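Local coordinates for protein succinate dehydrogenase (Membrane anchor subunit) (Mycolicibacterium smegmatis, PDB 7D6V) that serves as membrane anchor of a succinate dehydrogenase, holds a membrane-embedded Rieske-type iron-sulfur cluster and binds ubiquinone, probably passing electrons from succinate to the quinone pool, at residues Thr68-Ala80 against Gly87-Phe101. Sequence-based numbering, arbitrary orientation.
Sequences TPFYSPCVSTACA and GQWVGDLPWFIPMAF
Two carbonyl oxygens, V75 O and G91 O, gather most of the hydrogen bonds that join the segments. V75 O accepts W89 N at 2.7 Å from above its carbonyl plane and V90 N, within that plane, at 3.2 Å. G91 O takes three donors: T77 N lies in the carbonyl plane, whereas S76 OG (2.9 Å) and T77 OG1 (2.7 Å) come in tilted from it. With chi1 at 159°, S76 OG swings away from its own nitrogen and also receives A78 N in a nearly straight bond (170°). Q88 NE2 adds a weak bond to S76 O.

Apolar packing centres on V75 and M99. V75 CB meets the edge of the W89 indole at CD1, 3.6 Å away, while CG2 touches V90 CG1 and F101 CE2. The extended M99 chain brings SD to 3.7 Å from C79 SG, with C74 SG slightly farther off, and its CB rests against Y71 CD2. The A100 methyl lies on the backbone of F70 and Y71. Y71 OH bonds R52 O and G56 N, tying this cluster to the end of helix 33-55.

An ST turn at S76 overlaps the type I turn S76-C79 in the irregular loop between strand 66-67 and helix 104-112.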
ATOM      1  N   THR C  68      -2.132 -49.999  19.731  1.00 16.48           N
ATOM      2  CA  THR C  68      -2.137 -48.564  19.957  1.00 16.48           C
ATOM      3  C   THR C  68      -0.910 -47.923  19.314  1.00 16.48           C
ATOM      4  O   THR C  68       0.188 -48.488  19.372  1.00 16.48           O
ATOM      5  CB  THR C  68      -2.152 -48.268  21.456  1.00 16.48           C
ATOM      6  OG1 THR C  68      -3.304 -48.871  22.055  1.00 16.48           O
ATOM      7  CG2 THR C  68      -2.203 -46.791  21.694  1.00 16.48           C
ATOM      8  N   PRO C  69      -1.055 -46.752  18.687  1.00 17.04           N
ATOM      9  CA  PRO C  69       0.129 -46.037  18.185  1.00 17.04           C
ATOM     10  C   PRO C  69       1.111 -45.639  19.272  1.00 17.04           C
ATOM     11  O   PRO C  69       2.299 -45.466  18.974  1.00 17.04           O
ATOM     12  CB  PRO C  69      -0.471 -44.805  17.499  1.00 17.04           C
ATOM     13  CG  PRO C  69      -1.865 -45.183  17.186  1.00 17.04           C
ATOM     14  CD  PRO C  69      -2.310 -46.113  18.262  1.00 17.04           C
ATOM     15  N   PHE C  70       0.662 -45.480  20.517  1.00 17.28           N
ATOM     16  CA  PHE C  70       1.568 -45.162  21.613  1.00 17.28           C
ATOM     17  C   PHE C  70       2.436 -46.345  22.018  1.00 17.28           C
ATOM     18  O   PHE C  70       3.363 -46.165  22.814  1.00 17.28           O
ATOM     19  CB  PHE C  70       0.777 -44.650  22.819  1.00 17.28           C
ATOM     20  CG  PHE C  70       0.350 -43.213  22.698  1.00 17.28           C
ATOM     21  CD1 PHE C  70      -0.921 -42.820  23.060  1.00 17.28           C
ATOM     22  CD2 PHE C  70       1.226 -42.256  22.226  1.00 17.28           C
ATOM     23  CE1 PHE C  70      -1.316 -41.508  22.951  1.00 17.28           C
ATOM     24  CE2 PHE C  70       0.836 -40.938  22.115  1.00 17.28           C
ATOM     25  CZ  PHE C  70      -0.438 -40.565  22.477  1.00 17.28           C
ATOM     26  N   TYR C  71       2.155 -47.540  21.500  1.00 17.93           N
ATOM     27  CA  TYR C  71       2.978 -48.721  21.727  1.00 17.93           C
ATOM     28  C   TYR C  71       3.442 -49.337  20.414  1.00 17.93           C
ATOM     29  O   TYR C  71       3.790 -50.520  20.387  1.00 17.93           O
ATOM     30  CB  TYR C  71       2.212 -49.776  22.531  1.00 17.93           C
ATOM     31  CG  TYR C  71       2.019 -49.468  23.993  1.00 17.93           C
ATOM     32  CD1 TYR C  71       1.165 -48.456  24.400  1.00 17.93           C
ATOM     33  CD2 TYR C  71       2.673 -50.204  24.970  1.00 17.93           C
ATOM     34  CE1 TYR C  71       0.980 -48.176  25.732  1.00 17.93           C
ATOM     35  CE2 TYR C  71       2.491 -49.933  26.306  1.00 17.93           C
ATOM     36  CZ  TYR C  71       1.645 -48.917  26.681  1.00 17.93           C
ATOM     37  OH  TYR C  71       1.459 -48.640  28.012  1.00 17.93           O
ATOM     38  N   SER C  72       3.458 -48.558  19.320  1.00 19.59           N
ATOM     39  CA  SER C  72       3.439 -49.172  17.992  1.00 19.59           C
ATOM     40  C   SER C  72       4.695 -49.989  17.707  1.00 19.59           C
ATOM     41  O   SER C  72       4.583 -51.214  17.530  1.00 19.59           O
ATOM     42  CB  SER C  72       3.158 -48.108  16.927  1.00 19.59           C
ATOM     43  OG  SER C  72       1.861 -47.566  17.080  1.00 19.59           O
ATOM     44  N   PRO C  73       5.907 -49.408  17.651  1.00 20.70           N
ATOM     45  CA  PRO C  73       7.080 -50.279  17.513  1.00 20.70           C
ATOM     46  C   PRO C  73       7.333 -50.996  18.826  1.00 20.70           C
ATOM     47  O   PRO C  73       7.770 -50.386  19.806  1.00 20.70           O
ATOM     48  CB  PRO C  73       8.212 -49.308  17.147  1.00 20.70           C
ATOM     49  CG  PRO C  73       7.536 -48.010  16.830  1.00 20.70           C
ATOM     50  CD  PRO C  73       6.316 -47.998  17.688  1.00 20.70           C
ATOM     51  N   CYS C  74       7.052 -52.294  18.860  1.00 23.04           N
ATOM     52  CA  CYS C  74       6.966 -53.049  20.105  1.00 23.04           C
ATOM     53  C   CYS C  74       8.005 -54.165  20.025  1.00 23.04           C
ATOM     54  O   CYS C  74       7.695 -55.300  19.664  1.00 23.04           O
ATOM     55  CB  CYS C  74       5.528 -53.572  20.265  1.00 23.04           C
ATOM     56  SG  CYS C  74       4.982 -53.907  21.940  1.00 23.04           S
ATOM     57  N   VAL C  75       9.243 -53.836  20.387  1.00 24.67           N
ATOM     58  CA  VAL C  75      10.412 -54.622  20.012  1.00 24.67           C
ATOM     59  C   VAL C  75      11.016 -55.364  21.202  1.00 24.67           C
ATOM     60  O   VAL C  75      12.190 -55.719  21.173  1.00 24.67           O
ATOM     61  CB  VAL C  75      11.464 -53.739  19.323  1.00 24.67           C
ATOM     62  CG1 VAL C  75      10.889 -53.109  18.074  1.00 24.67           C
ATOM     63  CG2 VAL C  75      11.952 -52.667  20.276  1.00 24.67           C
ATOM     64  N   SER C  76      10.241 -55.613  22.249  1.00 26.34           N
ATOM     65  CA  SER C  76      10.735 -56.307  23.426  1.00 26.34           C
ATOM     66  C   SER C  76      10.115 -57.694  23.519  1.00 26.34           C
ATOM     67  O   SER C  76       9.047 -57.954  22.960  1.00 26.34           O
ATOM     68  CB  SER C  76      10.435 -55.515  24.699  1.00 26.34           C
ATOM     69  OG  SER C  76      10.469 -56.354  25.836  1.00 26.34           O
ATOM     70  N   THR C  77      10.807 -58.594  24.214  1.00 26.60           N
ATOM     71  CA  THR C  77      10.283 -59.935  24.426  1.00 26.60           C
ATOM     72  C   THR C  77       9.278 -59.997  25.567  1.00 26.60           C
ATOM     73  O   THR C  77       8.693 -61.059  25.799  1.00 26.60           O
ATOM     74  CB  THR C  77      11.428 -60.917  24.693  1.00 26.60           C
ATOM     75  OG1 THR C  77      12.150 -60.511  25.862  1.00 26.60           O
ATOM     76  CG2 THR C  77      12.372 -60.956  23.509  1.00 26.60           C
ATOM     77  N   ALA C  78       9.070 -58.895  26.278  1.00 26.60           N
ATOM     78  CA  ALA C  78       8.051 -58.802  27.312  1.00 26.60           C
ATOM     79  C   ALA C  78       6.713 -58.337  26.763  1.00 26.60           C
ATOM     80  O   ALA C  78       5.769 -58.153  27.538  1.00 26.60           O
ATOM     81  CB  ALA C  78       8.515 -57.856  28.424  1.00 26.60           C
ATOM     82  N   CYS C  79       6.616 -58.145  25.455  1.00 25.41           N
ATOM     83  CA  CYS C  79       5.425 -57.637  24.798  1.00 25.41           C
ATOM     84  C   CYS C  79       4.415 -58.754  24.569  1.00 25.41           C
ATOM     85  O   CYS C  79       4.752 -59.940  24.573  1.00 25.41           O
ATOM     86  CB  CYS C  79       5.801 -56.984  23.470  1.00 25.41           C
ATOM     87  SG  CYS C  79       7.089 -55.730  23.631  1.00 25.41           S
ATOM     88  N   ALA C  80       3.163 -58.355  24.372  1.00 23.27           N
ATOM     89  CA  ALA C  80       2.096 -59.320  24.163  1.00 23.27           C
ATOM     90  C   ALA C  80       2.357 -60.116  22.886  1.00 23.27           C
ATOM     91  O   ALA C  80       2.885 -59.568  21.911  1.00 23.27           O
ATOM     92  CB  ALA C  80       0.744 -58.614  24.073  1.00 23.27           C
ATOM     93  N   GLY C  87      10.010 -57.884  14.743  1.00 24.14           N
ATOM     94  CA  GLY C  87      10.871 -58.709  15.562  1.00 24.14           C
ATOM     95  C   GLY C  87      10.978 -58.211  16.991  1.00 24.14           C
ATOM     96  O   GLY C  87      10.578 -57.098  17.338  1.00 24.14           O
ATOM     97  N   GLN C  88      11.533 -59.071  17.838  1.00 25.83           N
ATOM     98  CA  GLN C  88      11.802 -58.753  19.234  1.00 25.83           C
ATOM     99  C   GLN C  88      13.308 -58.621  19.411  1.00 25.83           C
ATOM    100  O   GLN C  88      14.055 -59.555  19.107  1.00 25.83           O
ATOM    101  CB  GLN C  88      11.230 -59.826  20.158  1.00 25.83           C
ATOM    102  CG  GLN C  88       9.720 -59.772  20.275  1.00 25.83           C
ATOM    103  CD  GLN C  88       9.138 -60.986  20.951  1.00 25.83           C
ATOM    104  OE1 GLN C  88       9.644 -62.097  20.804  1.00 25.83           O
ATOM    105  NE2 GLN C  88       8.061 -60.784  21.696  1.00 25.83           N
ATOM    106  N   TRP C  89      13.748 -57.467  19.904  1.00 28.12           N
ATOM    107  CA  TRP C  89      15.163 -57.121  19.918  1.00 28.12           C
ATOM    108  C   TRP C  89      15.769 -57.002  21.307  1.00 28.12           C
ATOM    109  O   TRP C  89      16.922 -57.393  21.496  1.00 28.12           O
ATOM    110  CB  TRP C  89      15.388 -55.803  19.167  1.00 28.12           C
ATOM    111  CG  TRP C  89      14.990 -55.853  17.719  1.00 28.12           C
ATOM    112  CD1 TRP C  89      14.021 -55.111  17.110  1.00 28.12           C
ATOM    113  CD2 TRP C  89      15.561 -56.681  16.698  1.00 28.12           C
ATOM    114  NE1 TRP C  89      13.948 -55.429  15.778  1.00 28.12           N
ATOM    115  CE2 TRP C  89      14.883 -56.389  15.498  1.00 28.12           C
ATOM    116  CE3 TRP C  89      16.578 -57.640  16.682  1.00 28.12           C
ATOM    117  CZ2 TRP C  89      15.188 -57.023  14.296  1.00 28.12           C
ATOM    118  CZ3 TRP C  89      16.879 -58.268  15.487  1.00 28.12           C
ATOM    119  CH2 TRP C  89      16.187 -57.957  14.311  1.00 28.12           C
ATOM    120  N   VAL C  90      15.041 -56.476  22.291  1.00 28.40           N
ATOM    121  CA  VAL C  90      15.637 -56.035  23.554  1.00 28.40           C
ATOM    122  C   VAL C  90      14.841 -56.603  24.730  1.00 28.40           C
ATOM    123  O   VAL C  90      13.806 -56.062  25.131  1.00 28.40           O
ATOM    124  CB  VAL C  90      15.769 -54.507  23.632  1.00 28.40           C
ATOM    125  CG1 VAL C  90      14.418 -53.797  23.531  1.00 28.40           C
ATOM    126  CG2 VAL C  90      16.476 -54.107  24.916  1.00 28.40           C
ATOM    127  N   GLY C  91      15.310 -57.727  25.269  1.00 29.46           N
ATOM    128  CA  GLY C  91      15.066 -58.151  26.640  1.00 29.46           C
ATOM    129  C   GLY C  91      13.739 -57.820  27.293  1.00 29.46           C
ATOM    130  O   GLY C  91      12.672 -58.044  26.718  1.00 29.46           O
ATOM    131  N   ASP C  92      13.808 -57.288  28.514  1.00 31.89           N
ATOM    132  CA  ASP C  92      12.640 -56.900  29.294  1.00 31.89           C
ATOM    133  C   ASP C  92      12.882 -55.526  29.900  1.00 31.89           C
ATOM    134  O   ASP C  92      13.987 -55.233  30.366  1.00 31.89           O
ATOM    135  CB  ASP C  92      12.344 -57.917  30.400  1.00 31.89           C
ATOM    136  CG  ASP C  92      12.446 -59.351  29.915  1.00 31.89           C
ATOM    137  OD1 ASP C  92      11.526 -59.811  29.205  1.00 31.89           O
ATOM    138  OD2 ASP C  92      13.445 -60.020  30.248  1.00 31.89           O
ATOM    139  N   LEU C  93      11.845 -54.689  29.903  1.00 31.51           N
ATOM    140  CA  LEU C  93      12.159 -53.311  30.263  1.00 31.51           C
ATOM    141  C   LEU C  93      11.853 -53.039  31.732  1.00 31.51           C
ATOM    142  O   LEU C  93      10.858 -53.541  32.265  1.00 31.51           O
ATOM    143  CB  LEU C  93      11.368 -52.340  29.388  1.00 31.51           C
ATOM    144  CG  LEU C  93      11.523 -52.568  27.883  1.00 31.51           C
ATOM    145  CD1 LEU C  93      10.671 -51.592  27.091  1.00 31.51           C
ATOM    146  CD2 LEU C  93      12.984 -52.476  27.469  1.00 31.51           C
ATOM    147  N   PRO C  94      12.708 -52.251  32.398  1.00 33.77           N
ATOM    148  CA  PRO C  94      12.586 -51.990  33.849  1.00 33.77           C
ATOM    149  C   PRO C  94      11.766 -50.757  34.216  1.00 33.77           C
ATOM    150  O   PRO C  94      12.295 -49.707  34.567  1.00 33.77           O
ATOM    151  CB  PRO C  94      14.050 -51.847  34.265  1.00 33.77           C
ATOM    152  CG  PRO C  94      14.678 -51.176  33.083  1.00 33.77           C
ATOM    153  CD  PRO C  94      13.945 -51.669  31.851  1.00 33.77           C
ATOM    154  N   TRP C  95      10.448 -50.838  34.054  1.00 34.78           N
ATOM    155  CA  TRP C  95       9.482 -49.980  34.744  1.00 34.78           C
ATOM    156  C   TRP C  95       9.597 -48.492  34.418  1.00 34.78           C
ATOM    157  O   TRP C  95       8.694 -47.721  34.755  1.00 34.78           O
ATOM    158  CB  TRP C  95       9.570 -50.180  36.269  1.00 34.78           C
ATOM    159  CG  TRP C  95      10.623 -49.361  37.004  1.00 34.78           C
ATOM    160  CD1 TRP C  95      11.884 -49.767  37.344  1.00 34.78           C
ATOM    161  CD2 TRP C  95      10.490 -48.022  37.514  1.00 34.78           C
ATOM    162  NE1 TRP C  95      12.545 -48.766  38.007  1.00 34.78           N
ATOM    163  CE2 TRP C  95      11.711 -47.685  38.128  1.00 34.78           C
ATOM    164  CE3 TRP C  95       9.460 -47.077  37.505  1.00 34.78           C
ATOM    165  CZ2 TRP C  95      11.931 -46.446  38.724  1.00 34.78           C
ATOM    166  CZ3 TRP C  95       9.683 -45.846  38.094  1.00 34.78           C
ATOM    167  CH2 TRP C  95      10.906 -45.543  38.695  1.00 34.78           C
ATOM    168  N   PHE C  96      10.655 -48.076  33.722  1.00 32.15           N
ATOM    169  CA  PHE C  96      10.772 -46.678  33.329  1.00 32.15           C
ATOM    170  C   PHE C  96      11.218 -46.513  31.888  1.00 32.15           C
ATOM    171  O   PHE C  96      11.324 -45.376  31.420  1.00 32.15           O
ATOM    172  CB  PHE C  96      11.721 -45.899  34.268  1.00 32.15           C
ATOM    173  CG  PHE C  96      13.174 -46.270  34.144  1.00 32.15           C
ATOM    174  CD1 PHE C  96      14.000 -45.611  33.246  1.00 32.15           C
ATOM    175  CD2 PHE C  96      13.727 -47.236  34.963  1.00 32.15           C
ATOM    176  CE1 PHE C  96      15.339 -45.941  33.143  1.00 32.15           C
ATOM    177  CE2 PHE C  96      15.062 -47.573  34.862  1.00 32.15           C
ATOM    178  CZ  PHE C  96      15.869 -46.923  33.953  1.00 32.15           C
ATOM    179  N   ILE C  97      11.488 -47.600  31.178  1.00 28.57           N
ATOM    180  CA  ILE C  97      11.609 -47.580  29.726  1.00 28.57           C
ATOM    181  C   ILE C  97      10.237 -47.915  29.151  1.00 28.57           C
ATOM    182  O   ILE C  97       9.724 -49.014  29.414  1.00 28.57           O
ATOM    183  CB  ILE C  97      12.667 -48.575  29.238  1.00 28.57           C
ATOM    184  CG1 ILE C  97      13.988 -48.337  29.968  1.00 28.57           C
ATOM    185  CG2 ILE C  97      12.858 -48.456  27.736  1.00 28.57           C
ATOM    186  CD1 ILE C  97      14.522 -46.938  29.805  1.00 28.57           C
ATOM    187  N   PRO C  98       9.605 -47.013  28.409  1.00 25.10           N
ATOM    188  CA  PRO C  98       8.322 -47.350  27.792  1.00 25.10           C
ATOM    189  C   PRO C  98       8.504 -48.402  26.714  1.00 25.10           C
ATOM    190  O   PRO C  98       9.570 -48.525  26.107  1.00 25.10           O
ATOM    191  CB  PRO C  98       7.849 -46.016  27.205  1.00 25.10           C
ATOM    192  CG  PRO C  98       9.095 -45.245  26.979  1.00 25.10           C
ATOM    193  CD  PRO C  98      10.070 -45.667  28.037  1.00 25.10           C
ATOM    194  N   MET C  99       7.444 -49.175  26.484  1.00 24.38           N
ATOM    195  CA  MET C  99       7.523 -50.252  25.503  1.00 24.38           C
ATOM    196  C   MET C  99       7.775 -49.732  24.095  1.00 24.38           C
ATOM    197  O   MET C  99       8.222 -50.497  23.235  1.00 24.38           O
ATOM    198  CB  MET C  99       6.246 -51.089  25.543  1.00 24.38           C
ATOM    199  CG  MET C  99       6.379 -52.352  26.374  1.00 24.38           C
ATOM    200  SD  MET C  99       5.124 -53.577  25.987  1.00 24.38           S
ATOM    201  CE  MET C  99       5.222 -54.625  27.433  1.00 24.38           C
ATOM    202  N   ALA C 100       7.522 -48.449  23.848  1.00 22.12           N
ATOM    203  CA  ALA C 100       7.740 -47.816  22.553  1.00 22.12           C
ATOM    204  C   ALA C 100       8.834 -46.756  22.639  1.00 22.12           C
ATOM    205  O   ALA C 100       8.703 -45.655  22.105  1.00 22.12           O
ATOM    206  CB  ALA C 100       6.446 -47.209  22.021  1.00 22.12           C
ATOM    207  N   PHE C 101       9.926 -47.085  23.329  1.00 22.18           N
ATOM    208  CA  PHE C 101      11.045 -46.169  23.505  1.00 22.18           C
ATOM    209  C   PHE C 101      11.778 -45.869  22.206  1.00 22.18           C
ATOM    210  O   PHE C 101      12.601 -44.951  22.180  1.00 22.18           O
ATOM    211  CB  PHE C 101      12.033 -46.747  24.517  1.00 22.18           C
ATOM    212  CG  PHE C 101      12.713 -48.000  24.045  1.00 22.18           C
ATOM    213  CD1 PHE C 101      13.978 -47.948  23.485  1.00 22.18           C
ATOM    214  CD2 PHE C 101      12.090 -49.229  24.161  1.00 22.18           C
ATOM    215  CE1 PHE C 101      14.603 -49.095  23.051  1.00 22.18           C
ATOM    216  CE2 PHE C 101      12.712 -50.376  23.727  1.00 22.18           C
ATOM    217  CZ  PHE C 101      13.970 -50.309  23.173  1.00 22.18           C
TER